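Local coordinates for hydrogenase maturation factor (Thermoanaerobacter tengcongensis, PDB 3VTH), which probably uses carbamoyl phosphate and ATP to transfer a carbamoyl group to the C-terminal cysteine of HypE during maturation of [NiFe]-hydrogenases, at residues K264-S269 and L304-P309; V230-D235 and K295-D300; R257-V262 and L275-R280. All blocks are in the same frame, centred on the assembly; numbering follows the deposited sequence.

Contact 1. Residues K264-S269 and L304-P309; sequences KYCIVS and LGVMLP. With APC (diphosphomethylphosphonic acid adenosyl ester), chain F.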
loop_
_atom_site.group_PDB
_atom_site.type_symbol
_atom_site.label_atom_id
_atom_site.label_comp_id
_atom_site.label_asym_id
_atom_site.label_seq_id
_atom_site.Cartn_x
_atom_site.Cartn_y
_atom_site.Cartn_z
ATOM N N LYS A 264 -16.513 -17.100 8.717
ATOM C CA LYS A 264 -17.790 -17.571 8.159
ATOM C C LYS A 264 -17.809 -17.417 6.646
ATOM O O LYS A 264 -18.527 -18.139 5.952
ATOM C CB LYS A 264 -18.983 -16.801 8.746
ATOM C CG LYS A 264 -19.462 -17.308 10.089
ATOM C CD LYS A 264 -20.427 -16.324 10.748
ATOM C CE LYS A 264 -20.811 -16.807 12.142
ATOM N NZ LYS A 264 -21.737 -15.858 12.848
ATOM N N TYR A 265 -17.031 -16.456 6.155
ATOM C CA TYR A 265 -17.043 -16.084 4.748
ATOM C C TYR A 265 -15.751 -16.404 4.017
ATOM O O TYR A 265 -15.717 -16.405 2.778
ATOM C CB TYR A 265 -17.313 -14.589 4.604
ATOM C CG TYR A 265 -18.611 -14.130 5.205
ATOM C CD1 TYR A 265 -19.801 -14.205 4.485
ATOM C CD2 TYR A 265 -18.651 -13.605 6.495
ATOM C CE1 TYR A 265 -21.009 -13.782 5.043
ATOM C CE2 TYR A 265 -19.860 -13.172 7.068
ATOM C CZ TYR A 265 -21.024 -13.267 6.330
ATOM O OH TYR A 265 -22.198 -12.826 6.874
ATOM N N CYS A 266 -14.683 -16.655 4.770
ATOM C CA CYS A 266 -13.347 -16.719 4.192
ATOM C C CYS A 266 -12.491 -17.774 4.838
ATOM O O CYS A 266 -12.702 -18.147 5.988
ATOM C CB CYS A 266 -12.629 -15.375 4.363
ATOM S SG CYS A 266 -13.465 -13.987 3.580
ATOM N N ILE A 267 -11.513 -18.242 4.070
ATOM C CA ILE A 267 -10.393 -19.017 4.582
ATOM C C ILE A 267 -9.431 -18.016 5.212
ATOM O O ILE A 267 -9.096 -17.008 4.592
ATOM C CB ILE A 267 -9.697 -19.806 3.432
ATOM C CG1 ILE A 267 -10.651 -20.884 2.886
ATOM C CG2 ILE A 267 -8.348 -20.394 3.902
ATOM C CD1 ILE A 267 -10.190 -21.591 1.590
ATOM N N VAL A 268 -9.011 -18.278 6.445
ATOM C CA VAL A 268 -8.094 -17.381 7.156
ATOM C C VAL A 268 -6.972 -18.206 7.787
ATOM O O VAL A 268 -7.194 -18.899 8.774
ATOM C CB VAL A 268 -8.823 -16.567 8.266
ATOM C CG1 VAL A 268 -7.881 -15.526 8.908
ATOM C CG2 VAL A 268 -10.068 -15.881 7.724
ATOM N N SER A 269 -5.782 -18.148 7.196
ATOM C CA SER A 269 -4.597 -18.810 7.754
ATOM C C SER A 269 -4.102 -18.087 9.011
ATOM O O SER A 269 -4.495 -16.944 9.264
ATOM C CB SER A 269 -3.477 -18.812 6.712
ATOM O OG SER A 269 -3.005 -17.483 6.515
ATOM N N LEU A 304 -12.295 -12.042 -1.146
ATOM C CA LEU A 304 -12.977 -10.915 -0.544
ATOM C C LEU A 304 -11.916 -10.055 0.149
ATOM O O LEU A 304 -10.976 -10.592 0.738
ATOM C CB LEU A 304 -13.967 -11.444 0.498
ATOM C CG LEU A 304 -15.419 -10.988 0.652
ATOM C CD1 LEU A 304 -16.143 -10.702 -0.676
ATOM C CD2 LEU A 304 -16.179 -12.085 1.461
ATOM N N GLY A 305 -12.072 -8.732 0.086
ATOM C CA GLY A 305 -11.206 -7.820 0.827
ATOM C C GLY A 305 -11.879 -7.521 2.149
ATOM O O GLY A 305 -12.981 -6.970 2.167
ATOM N N VAL A 306 -11.236 -7.906 3.251
ATOM C CA VAL A 306 -11.857 -7.780 4.574
ATOM C C VAL A 306 -10.966 -7.027 5.543
ATOM O O VAL A 306 -9.768 -7.246 5.577
ATOM C CB VAL A 306 -12.220 -9.168 5.175
ATOM C CG1 VAL A 306 -12.983 -9.015 6.494
ATOM C CG2 VAL A 306 -13.081 -9.953 4.196
ATOM N N MET A 307 -11.570 -6.141 6.328
ATOM C CA MET A 307 -10.881 -5.462 7.407
ATOM C C MET A 307 -11.664 -5.604 8.712
ATOM O O MET A 307 -12.887 -5.873 8.724
ATOM C CB MET A 307 -10.704 -3.974 7.070
ATOM C CG MET A 307 -12.033 -3.180 7.096
ATOM S SD MET A 307 -11.937 -1.542 6.333
ATOM C CE MET A 307 -10.261 -1.094 6.770
ATOM N N LEU A 308 -10.957 -5.404 9.811
ATOM C CA LEU A 308 -11.573 -5.399 11.130
ATOM C C LEU A 308 -11.733 -3.941 11.565
ATOM O O LEU A 308 -11.190 -3.055 10.919
ATOM C CB LEU A 308 -10.686 -6.183 12.112
ATOM C CG LEU A 308 -10.510 -7.677 11.804
ATOM C CD1 LEU A 308 -9.621 -8.368 12.844
ATOM C CD2 LEU A 308 -11.866 -8.390 11.718
ATOM N N PRO A 309 -12.480 -3.683 12.656
ATOM C CA PRO A 309 -12.613 -2.319 13.175
ATOM C C PRO A 309 -11.239 -1.706 13.476
ATOM O O PRO A 309 -10.333 -2.432 13.941
ATOM C CB PRO A 309 -13.374 -2.525 14.488
ATOM C CG PRO A 309 -14.194 -3.742 14.267
ATOM C CD PRO A 309 -13.288 -4.646 13.433
HETATM P PG APC F . -12.456 4.908 -6.479
HETATM O O1G APC F . -12.598 5.280 -5.025
HETATM O O2G APC F . -13.672 4.189 -7.009
HETATM O O3G APC F . -12.008 6.031 -7.369
HETATM P PB APC F . -10.715 2.807 -5.549
HETATM O O1B APC F . -9.991 3.626 -4.526
HETATM O O2B APC F . -9.854 1.812 -6.301
HETATM O O3B APC F . -11.265 3.833 -6.660
HETATM P PA APC F . -12.218 1.711 -3.016
HETATM O O1A APC F . -13.448 0.882 -2.728
HETATM O O2A APC F . -12.104 2.972 -2.238
HETATM C C3A APC F . -12.177 1.990 -4.828
HETATM O "O5'" APC F . -10.876 0.887 -2.669
HETATM C "C5'" APC F . -10.858 -0.490 -2.306
HETATM C "C4'" APC F . -9.703 -1.165 -3.042
HETATM O "O4'" APC F . -9.636 -2.512 -2.559
HETATM C "C3'" APC F . -9.978 -1.225 -4.547
HETATM O "O3'" APC F . -8.795 -0.950 -5.317
HETATM C "C2'" APC F . -10.374 -2.669 -4.775
HETATM O "O2'" APC F . -10.149 -3.099 -6.131
HETATM C "C1'" APC F . -9.595 -3.395 -3.679
HETATM N N9 APC F . -10.314 -4.636 -3.415
HETATM C C8 APC F . -11.476 -4.793 -2.725
HETATM N N7 APC F . -11.851 -6.096 -2.746
HETATM C C5 APC F . -10.925 -6.772 -3.459
HETATM C C6 APC F . -10.704 -8.172 -3.883
HETATM N N6 APC F . -11.567 -9.148 -3.529
HETATM N N1 APC F . -9.610 -8.444 -4.628
HETATM C C2 APC F . -8.722 -7.493 -4.981
HETATM N N3 APC F . -8.846 -6.198 -4.649
HETATM C C4 APC F . -9.912 -5.801 -3.898
#
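The thiol of C266 and the side chain of L304 make the closest approach between 264-269 and 304-309, and the contact is wholly apolar. C266 SG lies 3.9 Å from L304 CD2 and 4.0 Å from L304 CB, so the sulfur rests against both the stem and one branch of the leucine. It reaches a second strand residue as well, with V306 CG2 4.1 Å from C266 SG. The valine's first torsion explains which methyl does this: CG1 is anti to the backbone N (chi1 -175°), which leaves CG2 beside that N and facing the sulfur. Y265 adds its stem rather than its ring, Y265 CB standing 4.2 Å from L304 CD2 while the phenol leads off from the strand. All four touching residues are buried.

A second kind of interaction involves the nucleotide analogue. The adenine amino nitrogen N6 of APC is 3.7 Å from both L304 CA and G305 N, distances that indicate packing of the base along the strand backbone. A side chain at G305 would run into the purine, since a CB placed there would be only 3.0 Å from APC N7; the glycine thus lets the base lie close.

Hydrogen bonding is left to the backbone and to outside partners. L304 pairs with L286 and G305 with V254, which sets strand 303-307 between strands 283-287 and 254-255 in the mixed sheet of this YrdC-like domain. Against one face of that sheet lies helix 259-265, whose V262 touches V306, while L286 packs beside C266.

Contact 2. Residues V230-D235 and K295-D300; sequences VNALDD and KGIADD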
loop_
_atom_site.group_PDB
_atom_site.type_symbol
_atom_site.label_atom_id
_atom_site.label_comp_id
_atom_site.label_asym_id
_atom_site.label_seq_id
_atom_site.Cartn_x
_atom_site.Cartn_y
_atom_site.Cartn_z
ATOM N N VAL A 230 -22.571 0.672 3.491
ATOM C CA VAL A 230 -23.900 0.083 3.432
ATOM C C VAL A 230 -23.826 -1.312 4.034
ATOM O O VAL A 230 -22.748 -1.896 4.125
ATOM C CB VAL A 230 -24.488 -0.020 1.971
ATOM C CG1 VAL A 230 -24.717 1.353 1.369
ATOM C CG2 VAL A 230 -23.628 -0.911 1.036
ATOM N N ASN A 231 -24.981 -1.853 4.412
ATOM C CA ASN A 231 -25.100 -3.263 4.764
ATOM C C ASN A 231 -24.574 -4.158 3.635
ATOM O O ASN A 231 -25.168 -4.212 2.550
ATOM C CB ASN A 231 -26.580 -3.580 5.051
ATOM C CG ASN A 231 -26.812 -5.003 5.522
ATOM O OD1 ASN A 231 -25.921 -5.850 5.490
ATOM N ND2 ASN A 231 -28.025 -5.271 5.972
ATOM N N ALA A 232 -23.495 -4.890 3.900
ATOM C CA ALA A 232 -22.899 -5.790 2.889
ATOM C C ALA A 232 -23.729 -7.053 2.616
ATOM O O ALA A 232 -23.380 -7.851 1.738
ATOM C CB ALA A 232 -21.461 -6.161 3.273
ATOM N N LEU A 233 -24.807 -7.248 3.378
ATOM C CA LEU A 233 -25.747 -8.340 3.099
ATOM C C LEU A 233 -26.965 -7.851 2.305
ATOM O O LEU A 233 -27.819 -8.659 1.889
ATOM C CB LEU A 233 -26.221 -9.027 4.400
ATOM C CG LEU A 233 -25.209 -9.692 5.354
ATOM C CD1 LEU A 233 -25.948 -10.436 6.478
ATOM C CD2 LEU A 233 -24.307 -10.649 4.625
ATOM N N ASP A 234 -27.038 -6.537 2.080
ATOM C CA ASP A 234 -28.202 -5.924 1.427
ATOM C C ASP A 234 -27.963 -5.673 -0.074
ATOM O O ASP A 234 -27.310 -4.689 -0.452
ATOM C CB ASP A 234 -28.602 -4.633 2.177
ATOM C CG ASP A 234 -29.939 -4.055 1.714
ATOM O OD1 ASP A 234 -30.303 -4.216 0.538
ATOM O OD2 ASP A 234 -30.619 -3.398 2.535
ATOM N N ASP A 235 -28.515 -6.568 -0.901
ATOM C CA ASP A 235 -28.403 -6.526 -2.369
ATOM C C ASP A 235 -28.712 -5.156 -2.990
ATOM O O ASP A 235 -27.924 -4.648 -3.790
ATOM C CB ASP A 235 -29.332 -7.564 -3.025
ATOM C CG ASP A 235 -28.703 -8.953 -3.160
ATOM O OD1 ASP A 235 -29.194 -9.741 -3.998
ATOM O OD2 ASP A 235 -27.760 -9.289 -2.434
ATOM N N LYS A 295 -24.899 -9.918 -3.564
ATOM C CA LYS A 295 -24.448 -9.717 -4.951
ATOM C C LYS A 295 -23.904 -8.296 -5.126
ATOM O O LYS A 295 -24.369 -7.367 -4.469
ATOM C CB LYS A 295 -25.580 -9.977 -5.956
ATOM C CG LYS A 295 -26.194 -11.366 -5.847
ATOM C CD LYS A 295 -26.869 -11.846 -7.153
ATOM C CE LYS A 295 -28.286 -11.300 -7.314
ATOM N NZ LYS A 295 -29.149 -12.120 -8.240
ATOM N N GLY A 296 -22.901 -8.136 -5.989
ATOM C CA GLY A 296 -22.302 -6.824 -6.216
ATOM C C GLY A 296 -21.198 -6.434 -5.249
ATOM O O GLY A 296 -20.717 -5.302 -5.287
ATOM N N ILE A 297 -20.792 -7.346 -4.364
ATOM C CA ILE A 297 -19.638 -7.064 -3.506
ATOM C C ILE A 297 -18.362 -7.423 -4.277
ATOM O O ILE A 297 -17.478 -6.570 -4.503
ATOM C CB ILE A 297 -19.680 -7.834 -2.134
ATOM C CG1 ILE A 297 -20.874 -7.405 -1.253
ATOM C CG2 ILE A 297 -18.352 -7.721 -1.383
ATOM C CD1 ILE A 297 -20.847 -5.975 -0.816
ATOM N N ALA A 298 -18.248 -8.694 -4.646
ATOM C CA ALA A 298 -17.057 -9.170 -5.344
ATOM C C ALA A 298 -17.432 -10.275 -6.317
ATOM O O ALA A 298 -16.875 -11.381 -6.280
ATOM C CB ALA A 298 -15.993 -9.642 -4.344
ATOM N N ASP A 299 -18.385 -9.967 -7.191
ATOM C CA ASP A 299 -18.888 -10.938 -8.156
ATOM C C ASP A 299 -17.767 -11.419 -9.071
ATOM O O ASP A 299 -16.955 -10.620 -9.537
ATOM C CB ASP A 299 -20.008 -10.345 -9.012
ATOM C CG ASP A 299 -21.208 -9.890 -8.189
ATOM O OD1 ASP A 299 -21.941 -9.015 -8.689
ATOM O OD2 ASP A 299 -21.417 -10.395 -7.057
ATOM N N ASP A 300 -17.736 -12.728 -9.294
ATOM C CA ASP A 300 -16.823 -13.379 -10.232
ATOM C C ASP A 300 -15.359 -13.336 -9.801
ATOM O O ASP A 300 -14.465 -13.605 -10.602
ATOM C CB ASP A 300 -17.009 -12.832 -11.656
ATOM C CG ASP A 300 -18.449 -12.947 -12.144
ATOM O OD1 ASP A 300 -19.044 -14.040 -12.051
ATOM O OD2 ASP A 300 -18.990 -11.932 -12.625
HETATM O O HOH W 1 -26.069 -5.894 -5.417
#
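K295 meets D235 first through its backbone and then along its side chain. K295 N donates to D235 OD2 over 3.1 Å; the 140° N-H...O angle makes the bond noticeably bent, and the N-H comes in from above the carboxylate, 50° out of its plane. From there the lysine chain runs past the other oxygen. Its CB is 4.1 Å from D235 OD1, and K295 CG comes to 3.9 Å from the same atom. A bend in the chain (chi3 -82°) keeps the next part near, placing K295 CE 3.8 Å from D235 OD1. The tip then leads away: K295 NZ remains 4.9 Å from D235 OD1, too far for direct contact, though the opposite charges probably attract at this exposed edge. As D235 stands in the first turn of helix 235-245, the helix end would also be expected to steady its negative charge.

Deeper in, the interaction turns apolar. A232 CB touches I297 CD1 at 4.1 Å, and the two buried residues share V254 as a neighbour. The loop carrying I297 is braced from within, because G296 N donates to D299 OD2 at 2.9 Å, on the syn side of that carboxylate.

The chain leading up to D235 is a recognisable turn and cap. N231 OD1 accepts from L233 N at 2.8 Å, an Asx turn set within the type I beta turn N231 to D234. D234 then serves as N-cap, with its OD1 accepting from A237 N, a compact loop-to-helix entry that joins strand 226-229 to helix 235-245.

Contact 3. Residues R257-V262 and L275-R280; sequences RDVEEV and LLLSQR. With PO4 (phosphate ion), chain L.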
loop_
_atom_site.group_PDB
_atom_site.type_symbol
_atom_site.label_atom_id
_atom_site.label_comp_id
_atom_site.label_asym_id
_atom_site.label_seq_id
_atom_site.Cartn_x
_atom_site.Cartn_y
_atom_site.Cartn_z
ATOM N N ARG A 257 -16.826 -7.670 12.188
ATOM C CA ARG A 257 -16.646 -7.336 13.598
ATOM C C ARG A 257 -15.416 -7.982 14.229
ATOM O O ARG A 257 -14.757 -7.356 15.055
ATOM C CB ARG A 257 -17.924 -7.639 14.401
ATOM C CG ARG A 257 -18.259 -9.105 14.531
ATOM C CD ARG A 257 -19.760 -9.349 14.728
ATOM N NE ARG A 257 -20.282 -8.742 15.952
ATOM C CZ ARG A 257 -21.089 -7.678 15.981
ATOM N NH1 ARG A 257 -21.489 -7.093 14.849
ATOM N NH2 ARG A 257 -21.507 -7.205 17.148
ATOM N N ASP A 258 -15.097 -9.215 13.831
ATOM C CA ASP A 258 -13.968 -9.961 14.414
ATOM C C ASP A 258 -13.572 -11.140 13.533
ATOM O O ASP A 258 -14.247 -11.426 12.529
ATOM C CB ASP A 258 -14.287 -10.444 15.849
ATOM C CG ASP A 258 -15.558 -11.286 15.928
ATOM O OD1 ASP A 258 -15.923 -11.961 14.938
ATOM O OD2 ASP A 258 -16.193 -11.279 16.996
ATOM N N VAL A 259 -12.503 -11.838 13.921
ATOM C CA VAL A 259 -11.978 -12.946 13.118
ATOM C C VAL A 259 -13.004 -14.072 12.983
ATOM O O VAL A 259 -13.109 -14.687 11.924
ATOM C CB VAL A 259 -10.613 -13.481 13.650
ATOM C CG1 VAL A 259 -10.141 -14.674 12.813
ATOM C CG2 VAL A 259 -9.550 -12.371 13.591
ATOM N N GLU A 260 -13.767 -14.318 14.047
ATOM C CA GLU A 260 -14.837 -15.316 14.003
ATOM C C GLU A 260 -15.829 -15.034 12.860
ATOM O O GLU A 260 -16.193 -15.948 12.122
ATOM C CB GLU A 260 -15.571 -15.437 15.347
ATOM C CG GLU A 260 -16.449 -16.696 15.422
ATOM C CD GLU A 260 -17.350 -16.783 16.655
ATOM O OE1 GLU A 260 -17.654 -15.750 17.293
ATOM O OE2 GLU A 260 -17.782 -17.907 16.977
ATOM N N GLU A 261 -16.266 -13.781 12.724
ATOM C CA GLU A 261 -17.161 -13.411 11.636
ATOM C C GLU A 261 -16.487 -13.627 10.267
ATOM O O GLU A 261 -17.090 -14.189 9.362
ATOM C CB GLU A 261 -17.674 -11.971 11.790
ATOM C CG GLU A 261 -18.646 -11.573 10.683
ATOM C CD GLU A 261 -19.520 -10.369 10.991
ATOM O OE1 GLU A 261 -19.005 -9.255 11.241
ATOM O OE2 GLU A 261 -20.755 -10.541 10.950
ATOM N N VAL A 262 -15.233 -13.206 10.133
ATOM C CA VAL A 262 -14.512 -13.355 8.866
ATOM C C VAL A 262 -14.464 -14.823 8.424
ATOM O O VAL A 262 -14.676 -15.125 7.247
ATOM C CB VAL A 262 -13.085 -12.753 8.938
ATOM C CG1 VAL A 262 -12.364 -12.881 7.595
ATOM C CG2 VAL A 262 -13.147 -11.297 9.337
ATOM N N LEU A 275 -2.238 -10.531 10.008
ATOM C CA LEU A 275 -2.371 -9.290 9.231
ATOM C C LEU A 275 -3.666 -8.537 9.568
ATOM O O LEU A 275 -3.660 -7.307 9.704
ATOM C CB LEU A 275 -2.288 -9.563 7.721
ATOM C CG LEU A 275 -0.949 -10.099 7.185
ATOM C CD1 LEU A 275 -1.043 -10.320 5.668
ATOM C CD2 LEU A 275 0.206 -9.138 7.505
ATOM N N LEU A 276 -4.763 -9.287 9.702
ATOM C CA LEU A 276 -6.077 -8.712 10.059
ATOM C C LEU A 276 -6.075 -8.022 11.416
ATOM O O LEU A 276 -6.607 -6.910 11.569
ATOM C CB LEU A 276 -7.147 -9.800 10.074
ATOM C CG LEU A 276 -7.728 -10.242 8.728
ATOM C CD1 LEU A 276 -8.473 -11.582 8.885
ATOM C CD2 LEU A 276 -8.639 -9.155 8.191
ATOM N N LEU A 277 -5.467 -8.693 12.389
ATOM C CA LEU A 277 -5.450 -8.244 13.779
ATOM C C LEU A 277 -4.391 -7.183 14.080
ATOM O O LEU A 277 -4.476 -6.513 15.098
ATOM C CB LEU A 277 -5.263 -9.434 14.732
ATOM C CG LEU A 277 -6.470 -10.384 14.897
ATOM C CD1 LEU A 277 -6.017 -11.685 15.547
ATOM C CD2 LEU A 277 -7.618 -9.763 15.721
ATOM N N SER A 278 -3.394 -7.034 13.205
ATOM C CA SER A 278 -2.365 -5.995 13.398
ATOM C C SER A 278 -3.005 -4.645 13.698
ATOM O O SER A 278 -4.042 -4.320 13.127
ATOM C CB SER A 278 -1.523 -5.852 12.130
ATOM O OG SER A 278 -0.538 -4.827 12.278
ATOM N N GLN A 279 -2.383 -3.839 14.562
ATOM C CA GLN A 279 -2.845 -2.453 14.718
ATOM C C GLN A 279 -2.754 -1.655 13.414
ATOM O O GLN A 279 -3.394 -0.617 13.270
ATOM C CB GLN A 279 -2.075 -1.725 15.819
ATOM C CG GLN A 279 -2.565 -2.002 17.236
ATOM C CD GLN A 279 -1.766 -1.195 18.235
ATOM O OE1 GLN A 279 -0.651 -1.569 18.583
ATOM N NE2 GLN A 279 -2.312 -0.061 18.662
ATOM N N ARG A 280 -1.976 -2.131 12.446
ATOM C CA ARG A 280 -1.963 -1.435 11.152
ATOM C C ARG A 280 -3.371 -1.492 10.517
ATOM O O ARG A 280 -3.749 -0.603 9.748
ATOM C CB ARG A 280 -0.878 -2.003 10.233
ATOM C CG ARG A 280 0.558 -1.932 10.806
ATOM C CD ARG A 280 1.582 -2.416 9.756
ATOM N NE ARG A 280 2.956 -2.486 10.272
ATOM C CZ ARG A 280 3.821 -1.472 10.273
ATOM N NH1 ARG A 280 3.454 -0.283 9.789
ATOM N NH2 ARG A 280 5.061 -1.646 10.754
HETATM P P PO4 L . 5.012 -5.369 11.493
HETATM O O1 PO4 L . 3.642 -4.752 11.719
HETATM O O2 PO4 L . 4.994 -6.170 10.199
HETATM O O3 PO4 L . 6.088 -4.314 11.370
HETATM O O4 PO4 L . 5.319 -6.290 12.656
#
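This is a helix-to-helix contact in the YrdC-like domain: V259 and V262 of helix 259-265 face L277 and L276 near the C-terminal end of helix 270-277, the next helix in the chain. V259 CG2 packs against the branch point of L277, 3.9 Å from both L277 CG and L277 CD2, and the two side chains cross at about a right angle. Deeper in, V262 CG1 approaches L276 CD1 at 4.3 Å, where both residues also touch L286 of strand 283-287.

D258 is the N-cap of helix 259-265, its OD1 accepting from E261 N at 2.9 Å, while E261 OE1 turns back to take R257 N over a nearly straight bond (170°). Beyond the second helix, S278 OG accepts from R280 N at 3.1 Å, forming an ST turn.

From this turn R280 sets CG anti to its carbonyl carbon (chi1 -58°) and runs extended from CG to NE, carrying the guanidinium to a bound phosphate ion, probably from the crystallisation liquor. The guanidinium is also held by the carbonyl of G386, the side chain of Q390 and a cation-pi contact with Y387. A leucine here would probably cost two phosphate oxygens and the G386 carbonyl the donors that R280 supplies. The anion sits at the guanidinium edge: R280 NE donates to PO4 O1 at 2.8 Å and R280 NH2 to PO4 O3 at 2.9 Å, both nearly straight (165°).

In the fold
Contacts 1 and 3 share helix 259-265 and have centres about 7 Å apart; V306 CG1 meets V262 CG2 at 3.6 Å and V306 O lies 3.4 Å from L276 CD2, so strand 303-307 packs against both helices. Contact 1 is fully buried, with apolar chemistry beside the adenine; contact 3 is partly buried, apolar between its helices, and grades into polar caps and an anion-binding arginine at its ends. Contact 2, about 14 Å from contact 1 between centres, joins two loops and pairs an exposed, charged side with a buried apolar one. It reaches contact 1 through L304 CD1, 3.8 Å from I297 CG2, but does not touch contact 3.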